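Long-range contact in aggregation suppressing protein (Salmonella enterica subsp. enterica serovar Typhimurium, PDB 4ZJ9), which belongs to the small heat shock protein (Hsp20) family and probably acts as a chaperone that suppresses aggregation of other proteins under stress: residues A[80-85]-A[105-110]. Sequence-based numbering, arbitrary orientation.
Sequences LNITGK and ADFQLS
Gly84 and Phe107 form one of the two hydrogen-bonded pairs that join antiparallel strands in the three-stranded sheet of the alpha-crystallin domain, the beta sandwich characteristic of small heat shock proteins. Both bonds of this pair, Gly84 N to Phe107 O and Phe107 N to Gly84 O, measure 3.0 Å. Ile82 and Leu109 make the second pair, with a nearly straight bond from Ile82 N to Leu109 O (172° at the hydrogen) and a return bond from Leu109 N to Ile82 O. Between and beside them, CA-H groups of Asn81, Thr83, Gln108 and Ser110 point at carbonyls of the opposite strand.

The Phe107 ring lies over the backbone of Gly84. CG sits between the backbone N and the carbonyl carbon (chi1 64°), a rotation that swings the ring across to the partner strand, where Gly84 N lies 3.8 Å above its plane. Gly84 CA makes a CH-pi contact, 4.0 Å from the Phe107 ring centroid. With no side chain at Gly84, the ring can settle directly on the strand; beside it, Ile82 CG2 touches Phe107 CE2 at 4.1 Å.

On the other face of the sheet, Ser110 OG donates a bond to Asn81 OD1 from 23° off the carbonyl plane; its 2.5 Å is unusually short and the exact length doubtful. Thr83 OG1 packs against Gln108 CG. At the strand end, Asp106 CB lies 3.2 Å from Gly84 O, while Asp106 OD1 accepts a bond from His86 N.

Strand 71-76 flanks 79-84 on the side away from 107-112, so 79-84 is the central strand. Leu80 packs onto Ile133 and Ile82 onto Leu129 of strand 128-134 in the facing sheet, and Trp66 meets the Phe107 ring edge-to-face.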
loop_
_atom_site.group_PDB
_atom_site.type_symbol
_atom_site.label_atom_id
_atom_site.label_comp_id
_atom_site.label_asym_id
_atom_site.label_seq_id
_atom_site.Cartn_x
_atom_site.Cartn_y
_atom_site.Cartn_z
ATOM N N LEU A 80 1.972 -19.406 -11.426
ATOM C CA LEU A 80 2.657 -18.165 -11.038
ATOM C C LEU A 80 2.491 -18.049 -9.557
ATOM O O LEU A 80 1.344 -18.019 -9.068
ATOM C CB LEU A 80 1.974 -16.962 -11.684
ATOM C CG LEU A 80 2.462 -15.599 -11.182
ATOM C CD1 LEU A 80 3.958 -15.435 -11.440
ATOM C CD2 LEU A 80 1.679 -14.517 -11.876
ATOM N N ASN A 81 3.626 -17.952 -8.858
ATOM C CA ASN A 81 3.657 -17.892 -7.419
ATOM C C ASN A 81 4.283 -16.574 -7.039
ATOM O O ASN A 81 5.358 -16.214 -7.551
ATOM C CB ASN A 81 4.441 -19.051 -6.824
ATOM C CG ASN A 81 3.759 -20.388 -7.065
ATOM O OD1 ASN A 81 2.505 -20.528 -6.911
ATOM N ND2 ASN A 81 4.558 -21.380 -7.455
ATOM N N ILE A 82 3.570 -15.836 -6.219
ATOM C CA ILE A 82 4.042 -14.572 -5.697
ATOM C C ILE A 82 4.190 -14.744 -4.195
ATOM O O ILE A 82 3.211 -14.961 -3.498
ATOM C CB ILE A 82 3.024 -13.438 -5.926
ATOM C CG1 ILE A 82 2.458 -13.388 -7.351
ATOM C CG2 ILE A 82 3.614 -12.081 -5.432
ATOM C CD1 ILE A 82 3.437 -13.060 -8.423
ATOM N N THR A 83 5.406 -14.600 -3.691
ATOM C CA THR A 83 5.694 -14.859 -2.283
ATOM C C THR A 83 6.276 -13.644 -1.623
ATOM O O THR A 83 7.235 -13.072 -2.100
ATOM C CB THR A 83 6.743 -15.973 -2.138
ATOM O OG1 THR A 83 6.315 -17.100 -2.902
ATOM C CG2 THR A 83 6.914 -16.365 -0.683
ATOM N N GLY A 84 5.718 -13.274 -0.500
ATOM C CA GLY A 84 6.251 -12.218 0.307
ATOM C C GLY A 84 6.750 -12.833 1.577
ATOM O O GLY A 84 5.984 -13.492 2.323
ATOM N N LYS A 85 8.039 -12.622 1.831
ATOM C CA LYS A 85 8.647 -13.138 3.038
ATOM C C LYS A 85 9.330 -11.988 3.722
ATOM O O LYS A 85 10.381 -11.504 3.284
ATOM C CB LYS A 85 9.591 -14.338 2.819
ATOM C CG LYS A 85 8.815 -15.664 2.850
ATOM C CD LYS A 85 9.721 -16.843 2.509
ATOM C CE LYS A 85 8.978 -18.017 1.865
ATOM N NZ LYS A 85 9.929 -19.015 1.289
ATOM N N ALA A 105 2.358 -9.408 7.073
ATOM C CA ALA A 105 2.463 -10.834 7.253
ATOM C C ALA A 105 2.851 -11.473 5.938
ATOM O O ALA A 105 2.385 -11.045 4.882
ATOM C CB ALA A 105 1.122 -11.379 7.729
ATOM N N ASP A 106 3.702 -12.488 6.019
ATOM C CA ASP A 106 4.153 -13.237 4.855
ATOM C C ASP A 106 2.946 -13.834 4.145
ATOM O O ASP A 106 1.923 -14.157 4.775
ATOM C CB ASP A 106 5.125 -14.346 5.296
ATOM C CG ASP A 106 6.412 -13.801 5.896
ATOM O OD1 ASP A 106 6.553 -12.561 5.893
ATOM O OD2 ASP A 106 7.292 -14.590 6.318
ATOM N N PHE A 107 3.041 -13.978 2.826
ATOM C CA PHE A 107 1.924 -14.495 2.053
ATOM C C PHE A 107 2.409 -15.263 0.839
ATOM O O PHE A 107 3.586 -15.211 0.491
ATOM C CB PHE A 107 1.041 -13.351 1.581
ATOM C CG PHE A 107 1.734 -12.407 0.636
ATOM C CD1 PHE A 107 2.414 -11.289 1.110
ATOM C CD2 PHE A 107 1.670 -12.615 -0.732
ATOM C CE1 PHE A 107 3.018 -10.410 0.223
ATOM C CE2 PHE A 107 2.258 -11.735 -1.615
ATOM C CZ PHE A 107 2.978 -10.658 -1.129
ATOM N N GLN A 108 1.499 -15.988 0.219
ATOM C CA GLN A 108 1.750 -16.627 -1.026
ATOM C C GLN A 108 0.450 -16.703 -1.794
ATOM O O GLN A 108 -0.560 -17.275 -1.332
ATOM C CB GLN A 108 2.367 -18.010 -0.862
ATOM C CG GLN A 108 3.053 -18.437 -2.152
ATOM C CD GLN A 108 2.896 -19.899 -2.455
ATOM O OE1 GLN A 108 1.779 -20.369 -2.702
ATOM N NE2 GLN A 108 4.008 -20.630 -2.437
ATOM N N LEU A 109 0.490 -16.069 -2.963
ATOM C CA LEU A 109 -0.581 -16.081 -3.901
ATOM C C LEU A 109 -0.151 -16.996 -5.042
ATOM O O LEU A 109 0.997 -17.052 -5.351
ATOM C CB LEU A 109 -0.875 -14.665 -4.374
ATOM C CG LEU A 109 -1.307 -13.705 -3.275
ATOM C CD1 LEU A 109 -1.578 -12.385 -3.931
ATOM C CD2 LEU A 109 -2.586 -14.171 -2.574
ATOM N N SER A 110 -1.093 -17.738 -5.618
ATOM C CA SER A 110 -0.826 -18.709 -6.712
ATOM C C SER A 110 -1.844 -18.540 -7.789
ATOM O O SER A 110 -3.055 -18.416 -7.508
ATOM C CB SER A 110 -0.869 -20.120 -6.161
ATOM O OG SER A 110 0.379 -20.410 -5.541
#